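Local atomic coordinates of Fe-superoxide dismutase homolog (Plasmodium berghei, PDB entry 2A03), a protein that probably converts superoxide radicals into hydrogen peroxide and molecular oxygen at a metal site, protecting the cell from their toxicity. Residues P25-E30 / Y173-N178; W80-Y85 / S129-L134; P161-D166 / V191-A196. One frame throughout, in Å; residues are numbered along the deposited sequence.

Contact 1. Residues P25-E30 / Y173-N178; sequences PHISEE and YIDYRN. With ZN (zinc ion), chain D.
Ser28 and Asp175 form the centre of a polar surface contact in which the start of helix 29-51, in the alpha-hairpin domain, is tied to the short helix 173-176 of the C-terminal domain. The Asp175 carboxylate takes two bonds from one residue. Ser28 OG donates to Asp175 OD1 over 2.6 Å, on the syn side and 17° out of the carboxylate plane, while Ser28 N reaches Asp175 OD2 at 3.0 Å along a nearly straight path, from above that plane. Thr31 OG1 also bonds to OD2, giving the carboxylate three hydrogen bonds. Ser28 is the N-cap of helix 29-51: with OG turned between its backbone N and carbonyl carbon (chi1 80°), the hydroxyl caps Thr31 N as well as serving Asp175. Tyr176 OH donates to His26 O over 2.7 Å, with that oxygen at the edge of the phenol ring and in its plane. The His26 side chain leaves the backbone away from helix 173-176, and its NE2 binds a zinc ion at 2.3 Å together with two waters. Beside the Ser28-Asp175 pair, Ile174 CG2 lies 3.6 Å from Glu30 OE1, against the extended Glu30 side chain, whose OE2 forms a salt bridge with Arg177 of the second subunit.

Contact 2. Residues W80-Y85 / S129-L134; sequences WNHSFY and SGWGWL. With MN (manganese (II) ion), chain C.
Helix 80-85 passes over strand 130-134 with the two axes 11.1 Å apart at their closest and their N-to-C directions 50° from each other. Asn81 and Trp131 have the nearest CA atoms, 8.5 Å apart, and large side chains from both segments fill the space between the backbones. Trp131 buries the most surface in the contact. With CG anti to its carbonyl carbon (chi1 -59°), its six-membered ring lies against Asn81, whose CB sits 3.7 Å from that ring's centroid in a CH-pi contact over the face. The leading edge of the same ring points into the face of His82 in a T-shaped pair, the planes 83° apart, with Trp131 CH2 over the centre of the imidazole. Tyr85 CB touches the indole rim at CZ3. Trp133 meets the helix further along: its CH2 lies 3.5 Å from Asn81 OD1, while its CZ3 touches Phe84 CD2 and comes to 3.9 Å from Trp80 CZ3, at the edge of the Trp80 ring. Polar ends in this buried layer find partners nearby: Asn81 ND2 donates to Ala150 O, Trp133 NE1 bonds to Thr147 OG1, and His82 ND1 to Gln78 O. The ND1 bond, the indole edge and the metal bond from His82 NE2, 2.1 Å to manganese, probably fix the rotation of the imidazole together. This is the aromatic-lined metal site of an iron/manganese superoxide dismutase, set between the two domains and completed by His35, Asp166, His170 and a water.

Contact 3. Residues P161-D166 / V191-A196; sequences PILTCD and VNWNFA. With MN (manganese (II) ion), chain C.
Leu163 fits its branched end into the turn of chain leading into helix 193-204, and the contact is almost wholly apolar. Its CG is anti to the carbonyl carbon (chi1 -66°) and the second torsion is near 164°, which sends the two methyls to different neighbours. CD1 meets Val191 CG2 at 3.6 Å and Trp193 CZ3 at 3.9 Å; the leucine runs at about a right angle to both side chains. CD2 approaches Asn192 O and, more distantly, the edge of the Phe195 ring, near its plane. Below the fork, Leu163 CG packs on Ala196 CB at 3.9 Å. That methyl is shared with Ile162, whose CG2 lies 3.9 Å from Ala196 CB. Val191 CG2 also covers part of one face of the Trp193 indole, so valine, leucine and tryptophan form one cluster; the indole NE1 bonds to Gly95 O. Asn192 is the N-cap of the helix: its OD1 accepts from Phe195 N at 3.1 Å, the donor standing well above the carbonyl plane. Ile162 O bonds to Asn199 ND2 on the next part of the helix. At the far end of the strand, Asp166 OD2 binds manganese at 1.9 Å; its OD1 takes a bond from Trp168 N and a weak one from the metal-bound water, 3.0 Å away. Ile162 and Leu163 together face Leu134 as a classic beta bulge, where the chain also turns a corner. The bulged strand, outermost in this chain's three-stranded antiparallel sheet, thus packs on the C-terminal helix, the alpha+beta arrangement of the iron/manganese superoxide dismutase C-terminal domain, and carries a metal ligand at its other end.

Overall arrangement
Contacts 2 and 3 share the manganese ion and its water, and lie on neighbouring strands of one sheet, their centres 9 Å apart. Leu134 O and Ile162 N, 2.8 Å apart, probably form a hydrogen bond between them, as do Gly132 O and Thr164 OG1 at 2.7 Å. Contact 2 supplies the ligand His82 and contact 3 Asp166, with NE2 of the former 3.3 Å from OD2 of the latter. Contact 1 lies towards the surface, about 17 Å between centres from contact 2, yet Ile27 CD1 touches Tyr85 OH at 3.6 Å. Its segments precede His35 and follow His170, the remaining protein ligands; its zinc ion is a separate site.

Contact 1. Residues P25-E30 / Y173-N178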
loop_
_atom_site.group_PDB
_atom_site.type_symbol
_atom_site.label_atom_id
_atom_site.label_comp_id
_atom_site.label_asym_id
_atom_site.label_seq_id
_atom_site.Cartn_x
_atom_site.Cartn_y
_atom_site.Cartn_z
ATOM N N PRO A 25 10.140 20.567 8.033
ATOM C CA PRO A 25 8.729 20.178 7.874
ATOM C C PRO A 25 8.500 19.210 6.720
ATOM O O PRO A 25 7.366 18.789 6.507
ATOM C CB PRO A 25 8.050 21.496 7.527
ATOM C CG PRO A 25 9.101 22.202 6.707
ATOM C CD PRO A 25 10.413 21.861 7.382
ATOM N N HIS A 26 9.559 18.867 5.987
ATOM C CA HIS A 26 9.436 18.020 4.822
ATOM C C HIS A 26 8.888 16.635 5.169
ATOM O O HIS A 26 7.918 16.178 4.560
ATOM C CB HIS A 26 10.789 17.892 4.154
ATOM C CG HIS A 26 11.469 19.206 3.965
ATOM N ND1 HIS A 26 10.877 20.256 3.295
ATOM C CD2 HIS A 26 12.667 19.660 4.402
ATOM C CE1 HIS A 26 11.702 21.283 3.294
ATOM N NE2 HIS A 26 12.795 20.945 3.953
ATOM N N ILE A 27 9.539 15.966 6.119
ATOM C CA ILE A 27 8.959 14.795 6.768
ATOM C C ILE A 27 8.925 15.107 8.276
ATOM O O ILE A 27 9.938 15.506 8.880
ATOM C CB ILE A 27 9.710 13.484 6.432
ATOM C CG1 ILE A 27 9.656 13.214 4.919
ATOM C CG2 ILE A 27 9.090 12.288 7.153
ATOM C CD1 ILE A 27 10.650 12.159 4.432
ATOM N N SER A 28 7.742 14.976 8.865
ATOM C CA SER A 28 7.574 15.324 10.267
ATOM C C SER A 28 8.266 14.360 11.248
ATOM O O SER A 28 8.573 13.200 10.931
ATOM C CB SER A 28 6.088 15.456 10.624
ATOM O OG SER A 28 5.503 14.194 10.835
ATOM N N GLU A 29 8.503 14.892 12.438
ATOM C CA GLU A 29 8.979 14.134 13.582
ATOM C C GLU A 29 8.084 12.949 13.886
ATOM O O GLU A 29 8.577 11.832 14.085
ATOM C CB GLU A 29 9.076 15.035 14.800
ATOM C CG GLU A 29 9.794 14.401 15.951
ATOM C CD GLU A 29 9.659 15.214 17.222
ATOM O OE1 GLU A 29 8.540 15.275 17.793
ATOM O OE2 GLU A 29 10.670 15.787 17.654
ATOM N N GLU A 30 6.777 13.181 13.896
ATOM C CA GLU A 30 5.839 12.102 14.110
ATOM C C GLU A 30 5.963 11.000 13.042
ATOM O O GLU A 30 5.914 9.807 13.367
ATOM C CB GLU A 30 4.412 12.635 14.169
ATOM C CG GLU A 30 3.357 11.549 14.356
ATOM C CD GLU A 30 1.949 12.108 14.415
ATOM O OE1 GLU A 30 1.788 13.344 14.253
ATOM O OE2 GLU A 30 1.010 11.298 14.631
ATOM N N TYR A 173 1.358 9.618 4.959
ATOM C CA TYR A 173 -0.028 9.867 5.307
ATOM C C TYR A 173 -0.190 10.775 6.509
ATOM O O TYR A 173 -1.140 11.555 6.570
ATOM C CB TYR A 173 -0.824 8.560 5.519
ATOM C CG TYR A 173 -2.212 8.722 4.956
ATOM C CD1 TYR A 173 -2.443 8.549 3.590
ATOM C CD2 TYR A 173 -3.270 9.147 5.764
ATOM C CE1 TYR A 173 -3.696 8.744 3.056
ATOM C CE2 TYR A 173 -4.526 9.346 5.239
ATOM C CZ TYR A 173 -4.737 9.145 3.890
ATOM O OH TYR A 173 -5.977 9.339 3.368
ATOM N N ILE A 174 0.712 10.671 7.478
ATOM C CA ILE A 174 0.615 11.521 8.669
ATOM C C ILE A 174 0.664 13.006 8.292
ATOM O O ILE A 174 -0.099 13.819 8.835
ATOM C CB ILE A 174 1.721 11.212 9.699
ATOM C CG1 ILE A 174 1.482 9.836 10.327
ATOM C CG2 ILE A 174 1.735 12.273 10.780
ATOM C CD1 ILE A 174 2.651 9.306 11.058
ATOM N N ASP A 175 1.548 13.350 7.361
ATOM C CA ASP A 175 1.801 14.754 7.051
ATOM C C ASP A 175 1.030 15.275 5.856
ATOM O O ASP A 175 0.733 16.462 5.805
ATOM C CB ASP A 175 3.292 14.988 6.818
ATOM C CG ASP A 175 4.132 14.444 7.941
ATOM O OD1 ASP A 175 3.650 14.558 9.093
ATOM O OD2 ASP A 175 5.236 13.888 7.668
ATOM N N TYR A 176 0.714 14.401 4.897
ATOM C CA TYR A 176 0.137 14.854 3.626
ATOM C C TYR A 176 -1.147 14.132 3.211
ATOM O O TYR A 176 -1.774 14.532 2.247
ATOM C CB TYR A 176 1.178 14.707 2.511
ATOM C CG TYR A 176 2.431 15.468 2.782
ATOM C CD1 TYR A 176 2.451 16.865 2.664
ATOM C CD2 TYR A 176 3.595 14.820 3.182
ATOM C CE1 TYR A 176 3.596 17.585 2.903
ATOM C CE2 TYR A 176 4.759 15.538 3.432
ATOM C CZ TYR A 176 4.749 16.921 3.289
ATOM O OH TYR A 176 5.887 17.657 3.546
ATOM N N ARG A 177 -1.532 13.093 3.961
ATOM C CA ARG A 177 -2.651 12.206 3.597
ATOM C C ARG A 177 -2.500 11.687 2.187
ATOM O O ARG A 177 -1.484 11.127 1.848
ATOM C CB ARG A 177 -4.008 12.904 3.676
ATOM C CG ARG A 177 -4.203 13.805 4.827
ATOM C CD ARG A 177 -4.005 13.115 6.063
ATOM N NE ARG A 177 -4.915 13.610 7.071
ATOM C CZ ARG A 177 -4.785 13.309 8.353
ATOM N NH1 ARG A 177 -3.756 12.528 8.731
ATOM N NH2 ARG A 177 -5.667 13.777 9.241
ATOM N N ASN A 178 -3.530 11.901 1.374
ATOM C CA ASN A 178 -3.538 11.442 -0.008
ATOM C C ASN A 178 -2.650 12.256 -0.974
ATOM O O ASN A 178 -2.454 11.858 -2.119
ATOM C CB ASN A 178 -4.971 11.427 -0.536
ATOM C CG ASN A 178 -5.501 12.818 -0.819
ATOM O OD1 ASN A 178 -5.577 13.666 0.067
ATOM N ND2 ASN A 178 -5.895 13.046 -2.050
HETATM ZN ZN ZN D . 14.901 21.919 4.250
HETATM O O HOH W 1 16.574 21.412 2.473
HETATM O O HOH W 2 13.827 23.379 2.866
#

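Contact 2. Residues W80-Y85 / S129-L134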
loop_
_atom_site.group_PDB
_atom_site.type_symbol
_atom_site.label_atom_id
_atom_site.label_comp_id
_atom_site.label_asym_id
_atom_site.label_seq_id
_atom_site.Cartn_x
_atom_site.Cartn_y
_atom_site.Cartn_z
ATOM N N TRP A 80 16.115 -3.707 4.727
ATOM C CA TRP A 80 17.164 -3.171 3.871
ATOM C C TRP A 80 16.692 -1.908 3.161
ATOM O O TRP A 80 17.408 -0.915 3.110
ATOM C CB TRP A 80 17.618 -4.219 2.831
ATOM C CG TRP A 80 18.859 -3.800 2.122
ATOM C CD1 TRP A 80 20.146 -4.097 2.482
ATOM C CD2 TRP A 80 18.953 -2.959 0.952
ATOM N NE1 TRP A 80 21.019 -3.504 1.615
ATOM C CE2 TRP A 80 20.316 -2.792 0.676
ATOM C CE3 TRP A 80 18.016 -2.327 0.138
ATOM C CZ2 TRP A 80 20.773 -2.033 -0.396
ATOM C CZ3 TRP A 80 18.457 -1.574 -0.915
ATOM C CH2 TRP A 80 19.832 -1.424 -1.175
ATOM N N ASN A 81 15.491 -1.973 2.588
ATOM C CA ASN A 81 14.911 -0.839 1.874
ATOM C C ASN A 81 14.807 0.412 2.774
ATOM O O ASN A 81 15.172 1.509 2.359
ATOM C CB ASN A 81 13.528 -1.185 1.314
ATOM C CG ASN A 81 13.553 -2.300 0.271
ATOM O OD1 ASN A 81 14.587 -2.599 -0.334
ATOM N ND2 ASN A 81 12.384 -2.933 0.065
ATOM N N HIS A 82 14.308 0.247 3.997
ATOM C CA HIS A 82 14.144 1.386 4.902
ATOM C C HIS A 82 15.459 1.971 5.350
ATOM O O HIS A 82 15.608 3.181 5.371
ATOM C CB HIS A 82 13.291 1.030 6.103
ATOM C CG HIS A 82 11.844 0.959 5.767
ATOM N ND1 HIS A 82 11.266 -0.173 5.235
ATOM C CD2 HIS A 82 10.873 1.900 5.818
ATOM C CE1 HIS A 82 9.992 0.071 4.988
ATOM N NE2 HIS A 82 9.731 1.325 5.323
ATOM N N SER A 83 16.420 1.118 5.669
ATOM C CA SER A 83 17.766 1.602 5.961
ATOM C C SER A 83 18.339 2.402 4.789
ATOM O O SER A 83 19.012 3.405 5.000
ATOM C CB SER A 83 18.695 0.439 6.348
ATOM O OG SER A 83 18.257 -0.122 7.575
ATOM N N PHE A 84 18.063 1.955 3.563
ATOM C CA PHE A 84 18.552 2.648 2.377
ATOM C C PHE A 84 17.846 3.987 2.189
ATOM O O PHE A 84 18.449 4.972 1.757
ATOM C CB PHE A 84 18.386 1.773 1.140
ATOM C CG PHE A 84 19.316 2.140 0.019
ATOM C CD1 PHE A 84 20.654 1.756 0.057
ATOM C CD2 PHE A 84 18.866 2.866 -1.067
ATOM C CE1 PHE A 84 21.529 2.084 -0.975
ATOM C CE2 PHE A 84 19.724 3.205 -2.094
ATOM C CZ PHE A 84 21.064 2.805 -2.054
ATOM N N TYR A 85 16.567 4.010 2.548
ATOM C CA TYR A 85 15.748 5.219 2.508
ATOM C C TYR A 85 16.225 6.276 3.531
ATOM O O TYR A 85 16.352 7.470 3.210
ATOM C CB TYR A 85 14.269 4.788 2.682
ATOM C CG TYR A 85 13.223 5.860 2.891
ATOM C CD1 TYR A 85 12.858 6.727 1.860
ATOM C CD2 TYR A 85 12.554 5.972 4.109
ATOM C CE1 TYR A 85 11.891 7.705 2.049
ATOM C CE2 TYR A 85 11.558 6.932 4.297
ATOM C CZ TYR A 85 11.229 7.789 3.263
ATOM O OH TYR A 85 10.259 8.758 3.445
ATOM N N SER A 129 1.529 0.067 -2.857
ATOM C CA SER A 129 2.737 0.194 -2.056
ATOM C C SER A 129 3.962 -0.075 -2.907
ATOM O O SER A 129 3.950 -0.930 -3.785
ATOM C CB SER A 129 2.681 -0.790 -0.887
ATOM O OG SER A 129 1.500 -0.577 -0.123
ATOM N N GLY A 130 5.026 0.682 -2.667
ATOM C CA GLY A 130 6.242 0.489 -3.428
ATOM C C GLY A 130 7.342 1.488 -3.138
ATOM O O GLY A 130 7.339 2.184 -2.108
ATOM N N TRP A 131 8.297 1.510 -4.069
ATOM C CA TRP A 131 9.514 2.266 -3.975
ATOM C C TRP A 131 9.901 2.777 -5.364
ATOM O O TRP A 131 9.675 2.112 -6.382
ATOM C CB TRP A 131 10.637 1.347 -3.482
ATOM C CG TRP A 131 10.378 0.713 -2.151
ATOM C CD1 TRP A 131 9.704 -0.438 -1.915
ATOM C CD2 TRP A 131 10.805 1.200 -0.882
ATOM N NE1 TRP A 131 9.652 -0.689 -0.570
ATOM C CE2 TRP A 131 10.325 0.300 0.090
ATOM C CE3 TRP A 131 11.535 2.323 -0.465
ATOM C CZ2 TRP A 131 10.560 0.476 1.458
ATOM C CZ3 TRP A 131 11.755 2.504 0.890
ATOM C CH2 TRP A 131 11.275 1.583 1.834
ATOM N N GLY A 132 10.489 3.968 -5.396
ATOM C CA GLY A 132 11.200 4.455 -6.575
ATOM C C GLY A 132 12.695 4.410 -6.307
ATOM O O GLY A 132 13.132 4.597 -5.178
ATOM N N TRP A 133 13.469 4.157 -7.354
ATOM C CA TRP A 133 14.908 3.983 -7.238
ATOM C C TRP A 133 15.648 4.709 -8.337
ATOM O O TRP A 133 15.259 4.645 -9.512
ATOM C CB TRP A 133 15.292 2.505 -7.352
ATOM C CG TRP A 133 14.568 1.596 -6.403
ATOM C CD1 TRP A 133 13.357 0.992 -6.609
ATOM C CD2 TRP A 133 15.024 1.159 -5.116
ATOM N NE1 TRP A 133 13.026 0.229 -5.522
ATOM C CE2 TRP A 133 14.036 0.296 -4.597
ATOM C CE3 TRP A 133 16.178 1.412 -4.350
ATOM C CZ2 TRP A 133 14.147 -0.303 -3.333
ATOM C CZ3 TRP A 133 16.296 0.807 -3.090
ATOM C CH2 TRP A 133 15.285 -0.034 -2.594
ATOM N N LEU A 134 16.712 5.405 -7.943
ATOM C CA LEU A 134 17.796 5.731 -8.854
ATOM C C LEU A 134 18.804 4.587 -8.752
ATOM O O LEU A 134 19.229 4.223 -7.649
ATOM C CB LEU A 134 18.463 7.045 -8.480
ATOM C CG LEU A 134 19.665 7.443 -9.350
ATOM C CD1 LEU A 134 19.312 7.501 -10.849
ATOM C CD2 LEU A 134 20.185 8.788 -8.900
HETATM MN MN MN C . 8.177 2.556 4.704
HETATM O O HOH W 3 7.763 0.910 3.136
#

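Contact 3. Residues P161-D166 / V191-A196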
loop_
_atom_site.group_PDB
_atom_site.type_symbol
_atom_site.label_atom_id
_atom_site.label_comp_id
_atom_site.label_asym_id
_atom_site.label_seq_id
_atom_site.Cartn_x
_atom_site.Cartn_y
_atom_site.Cartn_z
ATOM N N PRO A 161 21.422 0.032 -6.531
ATOM C CA PRO A 161 20.739 1.174 -5.941
ATOM C C PRO A 161 21.671 2.333 -5.545
ATOM O O PRO A 161 22.776 2.119 -4.979
ATOM C CB PRO A 161 20.039 0.577 -4.701
ATOM C CG PRO A 161 19.980 -0.906 -4.958
ATOM C CD PRO A 161 21.236 -1.189 -5.730
ATOM N N ILE A 162 21.202 3.539 -5.858
ATOM C CA ILE A 162 21.940 4.775 -5.598
ATOM C C ILE A 162 21.167 5.630 -4.592
ATOM O O ILE A 162 21.755 6.163 -3.640
ATOM C CB ILE A 162 22.172 5.544 -6.912
ATOM C CG1 ILE A 162 22.970 4.693 -7.901
ATOM C CG2 ILE A 162 22.880 6.862 -6.674
ATOM C CD1 ILE A 162 24.346 4.236 -7.409
ATOM N N LEU A 163 19.857 5.753 -4.828
ATOM C CA LEU A 163 18.915 6.419 -3.934
ATOM C C LEU A 163 17.556 5.746 -4.033
ATOM O O LEU A 163 17.230 5.150 -5.062
ATOM C CB LEU A 163 18.727 7.882 -4.318
ATOM C CG LEU A 163 19.910 8.827 -4.163
ATOM C CD1 LEU A 163 19.622 10.099 -4.963
ATOM C CD2 LEU A 163 20.190 9.146 -2.664
ATOM N N THR A 164 16.752 5.860 -2.978
ATOM C CA THR A 164 15.364 5.389 -3.034
ATOM C C THR A 164 14.457 6.371 -2.290
ATOM O O THR A 164 14.894 7.109 -1.422
ATOM C CB THR A 164 15.176 3.947 -2.413
ATOM O OG1 THR A 164 13.941 3.368 -2.863
ATOM C CG2 THR A 164 15.147 3.985 -0.881
ATOM N N CYS A 165 13.187 6.340 -2.642
ATOM C CA CYS A 165 12.164 7.057 -1.931
ATOM C C CYS A 165 10.991 6.092 -1.718
ATOM O O CYS A 165 10.527 5.439 -2.654
ATOM C CB CYS A 165 11.744 8.270 -2.744
ATOM S SG CYS A 165 10.374 9.192 -2.079
ATOM N N ASP A 166 10.566 5.976 -0.463
ATOM C CA ASP A 166 9.426 5.145 -0.070
ATOM C C ASP A 166 8.114 5.824 -0.500
ATOM O O ASP A 166 7.863 6.969 -0.142
ATOM C CB ASP A 166 9.474 4.997 1.459
ATOM C CG ASP A 166 8.564 3.895 2.000
ATOM O OD1 ASP A 166 7.803 3.262 1.235
ATOM O OD2 ASP A 166 8.632 3.647 3.228
ATOM N N VAL A 191 17.011 14.921 -0.142
ATOM C CA VAL A 191 17.840 13.949 -0.832
ATOM C C VAL A 191 19.328 14.156 -0.540
ATOM O O VAL A 191 19.856 15.257 -0.654
ATOM C CB VAL A 191 17.529 13.865 -2.375
ATOM C CG1 VAL A 191 17.661 15.188 -3.026
ATOM C CG2 VAL A 191 18.471 12.878 -3.044
ATOM N N ASN A 192 19.965 13.070 -0.107
ATOM C CA ASN A 192 21.357 13.055 0.333
ATOM C C ASN A 192 22.307 12.720 -0.822
ATOM O O ASN A 192 22.551 11.548 -1.122
ATOM C CB ASN A 192 21.502 12.021 1.462
ATOM C CG ASN A 192 22.822 12.136 2.205
ATOM O OD1 ASN A 192 23.840 12.536 1.645
ATOM N ND2 ASN A 192 22.807 11.769 3.470
ATOM N N TRP A 193 22.838 13.761 -1.467
ATOM C CA TRP A 193 23.742 13.597 -2.602
ATOM C C TRP A 193 25.081 12.981 -2.201
ATOM O O TRP A 193 25.745 12.356 -3.033
ATOM C CB TRP A 193 23.953 14.939 -3.345
ATOM C CG TRP A 193 22.671 15.486 -3.930
ATOM C CD1 TRP A 193 22.057 16.659 -3.609
ATOM C CD2 TRP A 193 21.852 14.862 -4.930
ATOM N NE1 TRP A 193 20.902 16.804 -4.346
ATOM C CE2 TRP A 193 20.754 15.719 -5.167
ATOM C CE3 TRP A 193 21.940 13.662 -5.645
ATOM C CZ2 TRP A 193 19.750 15.420 -6.090
ATOM C CZ3 TRP A 193 20.948 13.360 -6.566
ATOM C CH2 TRP A 193 19.855 14.237 -6.777
ATOM N N ASN A 194 25.484 13.140 -0.946
ATOM C CA ASN A 194 26.712 12.500 -0.478
ATOM C C ASN A 194 26.591 10.978 -0.479
ATOM O O ASN A 194 27.516 10.282 -0.922
ATOM C CB ASN A 194 27.133 13.030 0.887
ATOM C CG ASN A 194 27.703 14.445 0.797
ATOM O OD1 ASN A 194 28.260 14.840 -0.238
ATOM N ND2 ASN A 194 27.558 15.218 1.867
ATOM N N PHE A 195 25.435 10.473 -0.042
ATOM C CA PHE A 195 25.145 9.048 -0.093
ATOM C C PHE A 195 25.125 8.575 -1.542
ATOM O O PHE A 195 25.702 7.550 -1.879
ATOM C CB PHE A 195 23.801 8.766 0.586
ATOM C CG PHE A 195 23.495 7.298 0.785
ATOM C CD1 PHE A 195 24.406 6.455 1.420
ATOM C CD2 PHE A 195 22.293 6.765 0.348
ATOM C CE1 PHE A 195 24.114 5.106 1.624
ATOM C CE2 PHE A 195 21.984 5.418 0.546
ATOM C CZ PHE A 195 22.898 4.585 1.190
ATOM N N ALA A 196 24.470 9.344 -2.409
ATOM C CA ALA A 196 24.456 9.030 -3.842
ATOM C C ALA A 196 25.880 8.960 -4.437
ATOM O O ALA A 196 26.173 8.112 -5.268
ATOM C CB ALA A 196 23.590 10.048 -4.597
HETATM MN MN MN C . 8.177 2.556 4.704
HETATM O O HOH W 3 7.763 0.910 3.136
#